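Local coordinates for chain length determinant protein (Shigella flexneri, PDB 4E2H) that regulates the chain length of the lipopolysaccharide O antigen, probably acting from the periplasmic face of the inner membrane, at residues E77-N82 with P86-Y91; D149-Q154 with D181-L186; R153-A158 with E192-H197. One frame throughout, in Å; residues are numbered along the deposited sequence.

Overall arrangement
Contact 1 lies at one end of a very elongated chain, and contacts 2 and 3 share the other, with centres more than 70 Å from it. Contact 1 is a partly buried beta hairpin at the edge of the small sheet, held mainly by backbone hydrogen bonds and one hydroxyl pair. Contacts 2 and 3 both start from helix 97-164, share Arg153 and Gln154, and meet through Leu183, Leu186, Ala158 and Met194. Contact 2 is buried, with a leucine methyl group set against a guanidinium; contact 3 is apolar helix packing with a more exposed glutamine at its margin. All three lie close to neighbouring subunits.

Contact 1: E77-N82 with P86-Y91; sequences EPSVKN and PLTVSY
The hydroxyl of Ser79, just past the end of strand 74-78, meets that of Thr88, with OG and OG1 2.6 Å apart in a short hydrogen bond whose donor may be either. Each oxygen sits anti to its own carbonyl carbon and beside its backbone N (Thr88 chi1 -64°), which turns the two hydroxyls toward each other. Leu87 points its CB away, yet its CD2 folds back against the Glu77-Pro78 peptide link, 3.7 Å from Pro78 N, and crosses the Pro78 ring obliquely. These residues belong to an antiparallel beta hairpin of strands 74-78 and 87-92. Glu77 and Thr88 form a hydrogen-bonded pair, Thr88 N to Glu77 O at 2.9 Å and Glu77 N to Thr88 O at 3.1 Å. Pro78 and Leu87 form the following non-hydrogen-bonded pair. Ser79 N then bonds to Pro86 O at 3.1 Å, as the chain leaves the sheet. Leu87 touches Ser55 of helix 43-65, while Thr88 touches Ile16 of the neighbouring strand. Beyond the strands, Asn82 ND2 is hydrogen-bonded to Asn82 O of the second subunit.

Contact 2: D149-Q154 with D181-L186; sequences DLRIRQ and DTLFLL
Arg151 sets CG anti to the backbone N (chi1 -173°) and then bends at chi2 (42°), which carries its guanidinium out to Leu183. Leu183 approaches from the opposite direction, its CB pointing toward the helix and its CD1 methyl placed over one face of the guanidinium. The methyl lies off centre, toward the rim, with CD1 4.0 Å from Arg151 NH1 and 4.1 Å from Arg151 CZ. The same methyl rests beside the helix at Gln154, 4.2 Å from its CB, so that a single leucine branch touches two residues almost one helical turn apart.

Gln154 also fixes the rotation of the arginine. Its chain runs extended beyond CG, and its OE1 accepts a nearly straight bond from Arg151 NH1 at 2.8 Å, with 163° at the hydrogen. OE1 lies in the guanidinium plane, whereas NH1 is tilted from the plane of the amide carbonyl. Arg151 NH2 is hydrogen-bonded to Val178 O, so the flat group is tied both to its own helix and to the loop of the same chain that leads to Leu183. Leu183 stands just before the 3-10 segment 184-186, and its O accepts a bond from Leu186 N at 2.9 Å; its side chain packs also on Ala158, Leu191 and Met194. Leu183 thus joins the loop after helix 97-164 to that helix, near the far end of the molecule. Asp181 makes salt bridges to two arginines of the third subunit, its Arg151 and its Arg201.

With its plane held, the guanidinium can offer a face to a methyl group while NH1 and NH2 each keep an oxygen partner. The contact therefore sets a partly exposed charged group against a buried leucine, and the two oxygens that hold it, one from an amide and one from the backbone, carry no formal charge.

Contact 3: R153-A158 with E192-H197; sequences RQIQEA and ESMIKH
Ile155 meets both Met194, a selenomethionine here, and Ile195, using a different branch for each. Its CG2, anti to the backbone N, slides past the Ile195 chain in the opposite direction and lies 3.4 Å from Ile195 CG1. The other branch, CG1 and CD1, turns to the selenomethionine, which crosses it at about a right angle. Met194 leaves its backbone with CG anti to N (chi1 -179°) and bends at both later torsions, bringing CE beside Ile155 CD1 at 3.5 Å. An even shorter approach of CE to Ile155 CG1 makes the exact placing of that methyl doubtful. Ile195 pushes CD1 on against the helix backbone, 3.9 Å from Gln156 CA. Gln156 bends at chi2, so that its amide nitrogen NE2 lies 3.7 Å from Ile195 CG2, its polar end meeting an apolar branch at the exposed margin. Arg201 of the same chain also touches Ile155 and Met194; Glu157, whose CB points away from helix 187-195, bonds through OE2 to Thr200 OG1 of the third subunit. Helix 187-195 here runs back against helix 97-164, an antiparallel helix pair near the tip of the long helical arm characteristic of Wzz chain-length regulators.

Contact 1: E77-N82 with P86-Y91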
ATOM      1  N   GLU C  77     -17.717  20.350 -16.735  1.00 46.52           N
ATOM      2  CA  GLU C  77     -17.062  19.797 -17.894  1.00 47.11           C
ATOM      3  C   GLU C  77     -15.639  20.277 -17.849  1.00 44.45           C
ATOM      4  O   GLU C  77     -15.355  21.306 -17.236  1.00 44.13           O
ATOM      5  CB  GLU C  77     -17.741  20.310 -19.153  1.00 51.96           C
ATOM      6  CG  GLU C  77     -18.089  21.794 -19.060  1.00 57.06           C
ATOM      7  CD  GLU C  77     -18.525  22.368 -20.388  1.00 70.28           C
ATOM      8  OE1 GLU C  77     -18.133  21.792 -21.434  1.00 65.76           O
ATOM      9  OE2 GLU C  77     -19.262  23.389 -20.383  1.00 82.24           O
ATOM     10  N   PRO C  78     -14.735  19.526 -18.486  1.00 36.66           N
ATOM     11  CA  PRO C  78     -13.323  19.929 -18.543  1.00 36.50           C
ATOM     12  C   PRO C  78     -13.173  21.333 -19.162  1.00 37.01           C
ATOM     13  O   PRO C  78     -13.699  21.595 -20.245  1.00 37.26           O
ATOM     14  CB  PRO C  78     -12.667  18.844 -19.414  1.00 35.62           C
ATOM     15  CG  PRO C  78     -13.818  17.970 -19.951  1.00 36.22           C
ATOM     16  CD  PRO C  78     -14.986  18.188 -19.057  1.00 38.21           C
ATOM     17  N   SER C  79     -12.486  22.230 -18.458  1.00 38.60           N
ATOM     18  CA  SER C  79     -12.374  23.609 -18.888  1.00 43.55           C
ATOM     19  C   SER C  79     -11.787  23.615 -20.286  1.00 45.92           C
ATOM     20  O   SER C  79     -12.401  24.118 -21.232  1.00 47.97           O
ATOM     21  CB  SER C  79     -11.475  24.390 -17.935  1.00 39.93           C
ATOM     22  OG  SER C  79     -11.746  24.003 -16.595  1.00 39.46           O
ATOM     23  N   VAL C  80     -10.606  23.035 -20.420  1.00 34.46           N
ATOM     24  CA  VAL C  80     -10.005  22.896 -21.729  1.00 39.38           C
ATOM     25  C   VAL C  80     -10.346  21.505 -22.309  1.00 44.41           C
ATOM     26  O   VAL C  80     -10.368  20.505 -21.580  1.00 42.60           O
ATOM     27  CB  VAL C  80      -8.492  23.145 -21.638  1.00 35.33           C
ATOM     28  CG1 VAL C  80      -7.876  23.215 -23.027  1.00 32.65           C
ATOM     29  CG2 VAL C  80      -8.248  24.429 -20.868  1.00 35.59           C
ATOM     30  N   LYS C  81     -10.649  21.451 -23.607  1.00 48.78           N
ATOM     31  CA  LYS C  81     -10.990  20.195 -24.266  1.00 52.24           C
ATOM     32  C   LYS C  81      -9.765  19.260 -24.260  1.00 57.34           C
ATOM     33  O   LYS C  81      -8.618  19.733 -24.250  1.00 56.39           O
ATOM     34  CB  LYS C  81     -11.447  20.460 -25.701  1.00 51.70           C
ATOM     35  CG  LYS C  81     -12.190  19.304 -26.363  1.00 52.58           C
ATOM     36  CD  LYS C  81     -11.863  19.239 -27.865  1.00 56.09           C
ATOM     37  CE  LYS C  81     -13.124  19.032 -28.710  1.00 66.00           C
ATOM     38  NZ  LYS C  81     -12.829  18.667 -30.137  1.00 70.60           N
ATOM     39  N   ASN C  82     -10.015  17.945 -24.246  1.00 51.11           N
ATOM     40  CA  ASN C  82      -8.958  16.930 -24.294  1.00 49.30           C
ATOM     41  C   ASN C  82      -8.034  16.925 -23.063  1.00 48.76           C
ATOM     42  O   ASN C  82      -7.042  16.202 -23.040  1.00 49.99           O
ATOM     43  CB  ASN C  82      -8.132  17.040 -25.600  1.00 46.56           C
ATOM     44  CG  ASN C  82      -8.934  16.656 -26.857  1.00 48.68           C
ATOM     45  OD1 ASN C  82     -10.142  16.384 -26.798  1.00 53.02           O
ATOM     46  ND2 ASN C  82      -8.254  16.625 -28.002  1.00 47.21           N
ATOM     47  N   PRO C  86      -8.365  20.363 -15.415  1.00 36.12           N
ATOM     48  CA  PRO C  86      -9.145  21.406 -14.709  1.00 31.75           C
ATOM     49  C   PRO C  86     -10.612  21.281 -15.087  1.00 30.99           C
ATOM     50  O   PRO C  86     -10.951  20.837 -16.204  1.00 27.66           O
ATOM     51  CB  PRO C  86      -8.553  22.725 -15.207  1.00 29.31           C
ATOM     52  CG  PRO C  86      -8.021  22.387 -16.587  1.00 32.11           C
ATOM     53  CD  PRO C  86      -7.719  20.870 -16.637  1.00 32.50           C
ATOM     54  N   LEU C  87     -11.484  21.633 -14.152  1.00 31.20           N
ATOM     55  CA  LEU C  87     -12.909  21.421 -14.356  1.00 29.91           C
ATOM     56  C   LEU C  87     -13.666  22.724 -14.151  1.00 30.95           C
ATOM     57  O   LEU C  87     -13.334  23.522 -13.270  1.00 29.80           O
ATOM     58  CB  LEU C  87     -13.440  20.348 -13.407  1.00 28.95           C
ATOM     59  CG  LEU C  87     -13.349  18.854 -13.776  1.00 36.65           C
ATOM     60  CD1 LEU C  87     -13.660  18.007 -12.524  1.00 33.64           C
ATOM     61  CD2 LEU C  87     -14.291  18.452 -14.937  1.00 27.97           C
ATOM     62  N   THR C  88     -14.695  22.919 -14.962  1.00 35.15           N
ATOM     63  CA  THR C  88     -15.440  24.158 -14.976  1.00 38.48           C
ATOM     64  C   THR C  88     -16.885  23.888 -14.639  1.00 39.21           C
ATOM     65  O   THR C  88     -17.546  23.066 -15.294  1.00 38.06           O
ATOM     66  CB  THR C  88     -15.418  24.785 -16.363  1.00 37.85           C
ATOM     67  OG1 THR C  88     -14.067  25.128 -16.700  1.00 37.59           O
ATOM     68  CG2 THR C  88     -16.318  26.035 -16.397  1.00 36.29           C
ATOM     69  N   VAL C  89     -17.383  24.598 -13.630  1.00 37.30           N
ATOM     70  CA  VAL C  89     -18.764  24.426 -13.208  1.00 37.84           C
ATOM     71  C   VAL C  89     -19.500  25.732 -13.368  1.00 42.80           C
ATOM     72  O   VAL C  89     -18.933  26.806 -13.138  1.00 42.25           O
ATOM     73  CB  VAL C  89     -18.840  24.006 -11.747  1.00 40.88           C
ATOM     74  CG1 VAL C  89     -17.945  22.809 -11.532  1.00 38.18           C
ATOM     75  CG2 VAL C  89     -18.412  25.171 -10.845  1.00 39.48           C
ATOM     76  N   SER C  90     -20.765  25.647 -13.756  1.00 66.30           N
ATOM     77  CA  SER C  90     -21.547  26.849 -13.999  1.00 64.75           C
ATOM     78  C   SER C  90     -23.004  26.620 -13.636  1.00 67.15           C
ATOM     79  O   SER C  90     -23.567  25.552 -13.909  1.00 69.45           O
ATOM     80  CB  SER C  90     -21.445  27.270 -15.467  1.00 64.71           C
ATOM     81  OG  SER C  90     -22.391  26.562 -16.252  1.00 70.88           O
ATOM     82  N   TYR C  91     -23.611  27.627 -13.020  1.00 48.82           N
ATOM     83  CA  TYR C  91     -25.032  27.575 -12.729  1.00 54.22           C
ATOM     84  C   TYR C  91     -25.773  28.759 -13.374  1.00 55.75           C
ATOM     85  O   TYR C  91     -25.258  29.885 -13.430  1.00 54.20           O
ATOM     86  CB  TYR C  91     -25.275  27.508 -11.220  1.00 51.82           C
ATOM     87  CG  TYR C  91     -26.722  27.633 -10.851  1.00 56.43           C
ATOM     88  CD1 TYR C  91     -27.582  26.559 -10.982  1.00 57.43           C
ATOM     89  CD2 TYR C  91     -27.237  28.841 -10.394  1.00 62.03           C
ATOM     90  CE1 TYR C  91     -28.925  26.677 -10.653  1.00 62.23           C
ATOM     91  CE2 TYR C  91     -28.577  28.968 -10.065  1.00 61.98           C
ATOM     92  CZ  TYR C  91     -29.417  27.886 -10.198  1.00 60.72           C
ATOM     93  OH  TYR C  91     -30.745  28.019  -9.868  1.00 65.27           O
TER

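Contact 2: D149-Q154 with D181-L186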
ATOM      1  N   ASP C 149       8.438 -24.284  20.537  1.00 47.96           N
ATOM      2  CA  ASP C 149       8.037 -25.595  21.050  1.00 47.94           C
ATOM      3  C   ASP C 149       8.816 -26.768  20.459  1.00 46.25           C
ATOM      4  O   ASP C 149       9.174 -27.713  21.174  1.00 47.28           O
ATOM      5  CB  ASP C 149       6.529 -25.787  20.958  1.00 49.67           C
ATOM      6  CG  ASP C 149       5.791 -24.701  21.712  1.00 61.18           C
ATOM      7  OD1 ASP C 149       6.498 -23.910  22.381  1.00 56.89           O
ATOM      8  OD2 ASP C 149       4.539 -24.630  21.644  1.00 63.83           O
ATOM      9  N   LEU C 150       9.097 -26.707  19.167  1.00 26.68           N
ATOM     10  CA  LEU C 150      10.040 -27.663  18.584  1.00 29.46           C
ATOM     11  C   LEU C 150      11.401 -27.625  19.292  1.00 26.33           C
ATOM     12  O   LEU C 150      11.961 -28.662  19.594  1.00 23.98           O
ATOM     13  CB  LEU C 150      10.247 -27.418  17.086  1.00 27.92           C
ATOM     14  CG  LEU C 150      11.524 -28.070  16.535  1.00 25.92           C
ATOM     15  CD1 LEU C 150      11.303 -29.545  16.291  1.00 29.11           C
ATOM     16  CD2 LEU C 150      11.966 -27.383  15.231  1.00 29.88           C
ATOM     17  N   ARG C 151      11.929 -26.439  19.568  1.00 27.47           N
ATOM     18  CA  ARG C 151      13.216 -26.359  20.233  1.00 25.66           C
ATOM     19  C   ARG C 151      13.076 -26.993  21.616  1.00 30.45           C
ATOM     20  O   ARG C 151      13.973 -27.734  22.042  1.00 24.87           O
ATOM     21  CB  ARG C 151      13.745 -24.933  20.301  1.00 23.70           C
ATOM     22  CG  ARG C 151      15.171 -24.802  20.839  1.00 23.33           C
ATOM     23  CD  ARG C 151      16.114 -25.895  20.270  1.00 27.56           C
ATOM     24  NE  ARG C 151      17.519 -25.471  20.384  1.00 32.23           N
ATOM     25  CZ  ARG C 151      18.535 -25.959  19.669  1.00 29.68           C
ATOM     26  NH1 ARG C 151      18.330 -26.913  18.777  1.00 31.20           N
ATOM     27  NH2 ARG C 151      19.766 -25.490  19.853  1.00 33.56           N
ATOM     28  N   ILE C 152      11.936 -26.781  22.289  1.00 37.64           N
ATOM     29  CA  ILE C 152      11.694 -27.467  23.585  1.00 39.56           C
ATOM     30  C   ILE C 152      11.594 -29.005  23.492  1.00 40.03           C
ATOM     31  O   ILE C 152      12.043 -29.714  24.395  1.00 38.86           O
ATOM     32  CB  ILE C 152      10.466 -26.929  24.377  1.00 39.09           C
ATOM     33  CG1 ILE C 152      10.838 -25.709  25.219  1.00 43.67           C
ATOM     34  CG2 ILE C 152       9.954 -27.965  25.350  1.00 40.21           C
ATOM     35  CD1 ILE C 152      12.282 -25.269  25.115  1.00 47.66           C
ATOM     36  N   ARG C 153      11.001 -29.542  22.432  1.00 36.92           N
ATOM     37  CA  ARG C 153      10.956 -30.996  22.328  1.00 35.99           C
ATOM     38  C   ARG C 153      12.379 -31.489  22.127  1.00 38.29           C
ATOM     39  O   ARG C 153      12.765 -32.511  22.681  1.00 39.64           O
ATOM     40  CB  ARG C 153      10.000 -31.496  21.238  1.00 33.69           C
ATOM     41  CG  ARG C 153       8.540 -31.164  21.548  1.00 38.27           C
ATOM     42  CD  ARG C 153       7.547 -31.699  20.504  1.00 42.04           C
ATOM     43  NE  ARG C 153       7.903 -31.355  19.125  1.00 43.85           N
ATOM     44  CZ  ARG C 153       7.556 -30.215  18.514  1.00 44.52           C
ATOM     45  NH1 ARG C 153       6.825 -29.306  19.155  1.00 38.55           N
ATOM     46  NH2 ARG C 153       7.930 -29.986  17.251  1.00 40.19           N
ATOM     47  N   GLN C 154      13.178 -30.732  21.384  1.00 33.35           N
ATOM     48  CA  GLN C 154      14.576 -31.106  21.180  1.00 34.20           C
ATOM     49  C   GLN C 154      15.298 -31.167  22.514  1.00 34.87           C
ATOM     50  O   GLN C 154      16.036 -32.102  22.792  1.00 37.98           O
ATOM     51  CB  GLN C 154      15.271 -30.120  20.232  1.00 30.42           C
ATOM     52  CG  GLN C 154      14.794 -30.269  18.801  1.00 33.55           C
ATOM     53  CD  GLN C 154      15.586 -29.441  17.818  1.00 32.73           C
ATOM     54  OE1 GLN C 154      16.023 -28.313  18.127  1.00 30.44           O
ATOM     55  NE2 GLN C 154      15.801 -30.000  16.622  1.00 25.45           N
ATOM     56  N   ASP C 181      21.970 -33.152  18.304  1.00 41.37           N
ATOM     57  CA  ASP C 181      22.929 -34.167  18.718  1.00 44.14           C
ATOM     58  C   ASP C 181      23.701 -33.693  19.956  1.00 44.50           C
ATOM     59  O   ASP C 181      23.480 -34.187  21.075  1.00 41.62           O
ATOM     60  CB  ASP C 181      23.854 -34.473  17.550  1.00 45.58           C
ATOM     61  CG  ASP C 181      23.081 -34.881  16.293  1.00 49.31           C
ATOM     62  OD1 ASP C 181      22.096 -35.659  16.412  1.00 47.03           O
ATOM     63  OD2 ASP C 181      23.451 -34.417  15.185  1.00 53.54           O
ATOM     64  N   THR C 182      24.549 -32.689  19.733  1.00 31.57           N
ATOM     65  CA  THR C 182      25.318 -31.991  20.760  1.00 31.35           C
ATOM     66  C   THR C 182      24.572 -31.321  21.943  1.00 28.26           C
ATOM     67  O   THR C 182      25.209 -30.936  22.926  1.00 26.29           O
ATOM     68  CB  THR C 182      26.199 -30.913  20.117  1.00 34.37           C
ATOM     69  OG1 THR C 182      25.356 -29.929  19.505  1.00 37.92           O
ATOM     70  CG2 THR C 182      27.104 -31.540  19.059  1.00 35.13           C
ATOM     71  N   LEU C 183      23.258 -31.168  21.891  1.00 26.73           N
ATOM     72  CA  LEU C 183      22.593 -30.537  23.044  1.00 28.55           C
ATOM     73  C   LEU C 183      22.949 -31.169  24.392  1.00 30.69           C
ATOM     74  O   LEU C 183      23.222 -30.451  25.364  1.00 31.92           O
ATOM     75  CB  LEU C 183      21.067 -30.492  22.887  1.00 31.08           C
ATOM     76  CG  LEU C 183      20.492 -29.180  22.354  1.00 32.17           C
ATOM     77  CD1 LEU C 183      19.087 -29.401  21.775  1.00 29.43           C
ATOM     78  CD2 LEU C 183      20.483 -28.101  23.447  1.00 32.18           C
ATOM     79  N   PHE C 184      22.942 -32.501  24.463  1.00 29.68           N
ATOM     80  CA  PHE C 184      23.123 -33.186  25.746  1.00 26.89           C
ATOM     81  C   PHE C 184      24.481 -32.842  26.385  1.00 30.82           C
ATOM     82  O   PHE C 184      24.711 -33.099  27.571  1.00 30.18           O
ATOM     83  CB  PHE C 184      22.964 -34.712  25.600  1.00 29.10           C
ATOM     84  CG  PHE C 184      24.250 -35.430  25.255  1.00 25.37           C
ATOM     85  CD1 PHE C 184      24.684 -35.519  23.942  1.00 23.35           C
ATOM     86  CD2 PHE C 184      25.017 -36.029  26.247  1.00 26.22           C
ATOM     87  CE1 PHE C 184      25.864 -36.176  23.624  1.00 23.96           C
ATOM     88  CE2 PHE C 184      26.200 -36.682  25.929  1.00 24.94           C
ATOM     89  CZ  PHE C 184      26.619 -36.750  24.619  1.00 25.05           C
ATOM     90  N   LEU C 185      25.383 -32.241  25.623  1.00 28.71           N
ATOM     91  CA  LEU C 185      26.648 -31.859  26.219  1.00 29.58           C
ATOM     92  C   LEU C 185      26.473 -30.763  27.262  1.00 31.37           C
ATOM     93  O   LEU C 185      27.378 -30.523  28.058  1.00 34.01           O
ATOM     94  CB  LEU C 185      27.631 -31.425  25.145  1.00 32.34           C
ATOM     95  CG  LEU C 185      27.844 -32.550  24.130  1.00 30.28           C
ATOM     96  CD1 LEU C 185      28.478 -32.019  22.840  1.00 32.28           C
ATOM     97  CD2 LEU C 185      28.682 -33.648  24.739  1.00 31.65           C
ATOM     98  N   LEU C 186      25.326 -30.086  27.272  1.00 36.95           N
ATOM     99  CA  LEU C 186      25.106 -29.004  28.258  1.00 35.32           C
ATOM    100  C   LEU C 186      24.815 -29.660  29.599  1.00 39.34           C
ATOM    101  O   LEU C 186      24.781 -29.008  30.651  1.00 42.26           O
ATOM    102  CB  LEU C 186      23.945 -28.101  27.855  1.00 31.78           C
ATOM    103  CG  LEU C 186      23.950 -27.566  26.419  1.00 34.28           C
ATOM    104  CD1 LEU C 186      22.605 -26.965  26.055  1.00 31.86           C
ATOM    105  CD2 LEU C 186      25.073 -26.564  26.195  1.00 42.91           C
TER

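Contact 3: R153-A158 with E192-H197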
ATOM      1  N   ARG C 153      11.001 -29.542  22.432  1.00 36.92           N
ATOM      2  CA  ARG C 153      10.956 -30.996  22.328  1.00 35.99           C
ATOM      3  C   ARG C 153      12.379 -31.489  22.127  1.00 38.29           C
ATOM      4  O   ARG C 153      12.765 -32.511  22.681  1.00 39.64           O
ATOM      5  CB  ARG C 153      10.000 -31.496  21.238  1.00 33.69           C
ATOM      6  CG  ARG C 153       8.540 -31.164  21.548  1.00 38.27           C
ATOM      7  CD  ARG C 153       7.547 -31.699  20.504  1.00 42.04           C
ATOM      8  NE  ARG C 153       7.903 -31.355  19.125  1.00 43.85           N
ATOM      9  CZ  ARG C 153       7.556 -30.215  18.514  1.00 44.52           C
ATOM     10  NH1 ARG C 153       6.825 -29.306  19.155  1.00 38.55           N
ATOM     11  NH2 ARG C 153       7.930 -29.986  17.251  1.00 40.19           N
ATOM     12  N   GLN C 154      13.178 -30.732  21.384  1.00 33.35           N
ATOM     13  CA  GLN C 154      14.576 -31.106  21.180  1.00 34.20           C
ATOM     14  C   GLN C 154      15.298 -31.167  22.514  1.00 34.87           C
ATOM     15  O   GLN C 154      16.036 -32.102  22.792  1.00 37.98           O
ATOM     16  CB  GLN C 154      15.271 -30.120  20.232  1.00 30.42           C
ATOM     17  CG  GLN C 154      14.794 -30.269  18.801  1.00 33.55           C
ATOM     18  CD  GLN C 154      15.586 -29.441  17.818  1.00 32.73           C
ATOM     19  OE1 GLN C 154      16.023 -28.313  18.127  1.00 30.44           O
ATOM     20  NE2 GLN C 154      15.801 -30.000  16.622  1.00 25.45           N
ATOM     21  N   ILE C 155      15.076 -30.157  23.338  1.00 36.52           N
ATOM     22  CA  ILE C 155      15.643 -30.132  24.672  1.00 36.86           C
ATOM     23  C   ILE C 155      15.130 -31.296  25.533  1.00 38.58           C
ATOM     24  O   ILE C 155      15.940 -32.006  26.120  1.00 40.14           O
ATOM     25  CB  ILE C 155      15.428 -28.758  25.361  1.00 35.37           C
ATOM     26  CG1 ILE C 155      16.448 -27.750  24.825  1.00 35.76           C
ATOM     27  CG2 ILE C 155      15.540 -28.889  26.870  1.00 34.77           C
ATOM     28  CD1 ILE C 155      15.881 -26.359  24.560  1.00 36.13           C
ATOM     29  N   GLN C 156      13.812 -31.511  25.602  1.00 40.40           N
ATOM     30  CA  GLN C 156      13.269 -32.659  26.359  1.00 43.45           C
ATOM     31  C   GLN C 156      13.957 -33.956  25.958  1.00 41.56           C
ATOM     32  O   GLN C 156      14.185 -34.836  26.785  1.00 41.83           O
ATOM     33  CB  GLN C 156      11.754 -32.817  26.161  1.00 43.28           C
ATOM     34  CG  GLN C 156      10.913 -32.306  27.337  1.00 52.89           C
ATOM     35  CD  GLN C 156       9.567 -31.708  26.900  1.00 53.66           C
ATOM     36  OE1 GLN C 156       9.160 -31.842  25.741  1.00 53.41           O
ATOM     37  NE2 GLN C 156       8.881 -31.039  27.830  1.00 52.60           N
ATOM     38  N   GLU C 157      14.292 -34.046  24.678  1.00 42.55           N
ATOM     39  CA  GLU C 157      14.807 -35.260  24.090  1.00 43.63           C
ATOM     40  C   GLU C 157      16.250 -35.469  24.516  1.00 46.78           C
ATOM     41  O   GLU C 157      16.650 -36.570  24.929  1.00 47.49           O
ATOM     42  CB  GLU C 157      14.702 -35.162  22.575  1.00 40.33           C
ATOM     43  CG  GLU C 157      15.040 -36.406  21.822  1.00 47.99           C
ATOM     44  CD  GLU C 157      13.896 -37.431  21.824  1.00 55.53           C
ATOM     45  OE1 GLU C 157      12.839 -37.161  22.471  1.00 54.19           O
ATOM     46  OE2 GLU C 157      14.060 -38.506  21.173  1.00 49.24           O
ATOM     47  N   ALA C 158      17.035 -34.402  24.430  1.00 36.05           N
ATOM     48  CA  ALA C 158      18.453 -34.504  24.758  1.00 38.99           C
ATOM     49  C   ALA C 158      18.686 -34.708  26.266  1.00 40.42           C
ATOM     50  O   ALA C 158      19.794 -35.035  26.698  1.00 37.35           O
ATOM     51  CB  ALA C 158      19.206 -33.285  24.263  1.00 37.51           C
ATOM     52  N   GLU C 192      17.580 -29.493  32.120  1.00 56.10           N
ATOM     53  CA  GLU C 192      16.400 -29.656  32.950  1.00 58.39           C
ATOM     54  C   GLU C 192      15.777 -28.331  33.400  1.00 60.92           C
ATOM     55  O   GLU C 192      14.560 -28.157  33.326  1.00 62.35           O
ATOM     56  CB  GLU C 192      16.699 -30.530  34.152  1.00 56.83           C
ATOM     57  CG  GLU C 192      15.450 -31.102  34.758  1.00 63.75           C
ATOM     58  CD  GLU C 192      15.735 -32.265  35.695  1.00 76.02           C
ATOM     59  OE1 GLU C 192      16.927 -32.652  35.835  1.00 71.74           O
ATOM     60  OE2 GLU C 192      14.763 -32.795  36.290  1.00 81.14           O
ATOM     61  N   SER C 193      16.600 -27.417  33.900  1.00 67.04           N
ATOM     62  CA  SER C 193      16.145 -26.065  34.183  1.00 65.99           C
ATOM     63  C   SER C 193      16.309 -25.348  32.863  1.00 68.84           C
ATOM     64  O   SER C 193      17.422 -24.966  32.511  1.00 73.86           O
ATOM     65  CB  SER C 193      17.044 -25.408  35.219  1.00 73.10           C
ATOM     66  OG  SER C 193      17.247 -24.036  34.901  1.00 71.24           O
HETATM   67  N   MSE C 194      15.214 -25.167  32.138  1.00 49.44           N
HETATM   68  CA  MSE C 194      15.272 -24.812  30.729  1.00 49.55           C
HETATM   69  C   MSE C 194      13.943 -25.291  30.223  1.00 49.03           C
HETATM   70  O   MSE C 194      13.200 -24.540  29.608  1.00 53.50           O
HETATM   71  CB  MSE C 194      16.424 -25.545  30.044  1.00 46.11           C
HETATM   72  CG  MSE C 194      16.601 -25.246  28.562  1.00 46.88           C
HETATM   73 SE   MSE C 194      18.485 -24.842  28.088  0.66 55.73          SE
HETATM   74  CE  MSE C 194      18.708 -26.140  26.644  1.00 38.77           C
ATOM     75  N   ILE C 195      13.633 -26.541  30.539  1.00 43.85           N
ATOM     76  CA  ILE C 195      12.276 -27.050  30.435  1.00 46.26           C
ATOM     77  C   ILE C 195      11.452 -26.499  31.606  1.00 49.60           C
ATOM     78  O   ILE C 195      10.292 -26.125  31.437  1.00 55.06           O
ATOM     79  CB  ILE C 195      12.264 -28.609  30.419  1.00 46.14           C
ATOM     80  CG1 ILE C 195      13.130 -29.112  29.256  1.00 43.47           C
ATOM     81  CG2 ILE C 195      10.851 -29.143  30.286  1.00 42.03           C
ATOM     82  CD1 ILE C 195      13.804 -30.449  29.525  1.00 44.23           C
ATOM     83  N   LYS C 196      12.058 -26.448  32.789  1.00 40.79           N
ATOM     84  CA  LYS C 196      11.486 -25.749  33.938  1.00 43.45           C
ATOM     85  C   LYS C 196      11.154 -24.278  33.615  1.00 46.91           C
ATOM     86  O   LYS C 196      10.212 -23.700  34.170  1.00 42.98           O
ATOM     87  CB  LYS C 196      12.460 -25.813  35.122  1.00 46.03           C
ATOM     88  CG  LYS C 196      11.792 -25.966  36.486  1.00 54.62           C
ATOM     89  CD  LYS C 196      11.859 -24.675  37.338  1.00 57.54           C
ATOM     90  CE  LYS C 196      10.979 -24.780  38.603  1.00 64.88           C
ATOM     91  NZ  LYS C 196      11.076 -26.081  39.339  1.00 63.69           N
ATOM     92  N   HIS C 197      11.932 -23.666  32.729  1.00 62.67           N
ATOM     93  CA  HIS C 197      11.762 -22.241  32.457  1.00 61.77           C
ATOM     94  C   HIS C 197      11.470 -21.958  31.002  1.00 63.65           C
ATOM     95  O   HIS C 197      11.901 -20.935  30.460  1.00 66.34           O
ATOM     96  CB  HIS C 197      12.993 -21.464  32.900  1.00 65.80           C
ATOM     97  CG  HIS C 197      13.348 -21.665  34.340  1.00 68.48           C
ATOM     98  ND1 HIS C 197      14.593 -22.080  34.754  1.00 67.65           N
ATOM     99  CD2 HIS C 197      12.611 -21.490  35.472  1.00 66.96           C
ATOM    100  CE1 HIS C 197      14.616 -22.157  36.073  1.00 68.23           C
ATOM    101  NE2 HIS C 197      13.438 -21.806  36.531  1.00 72.75           N
TER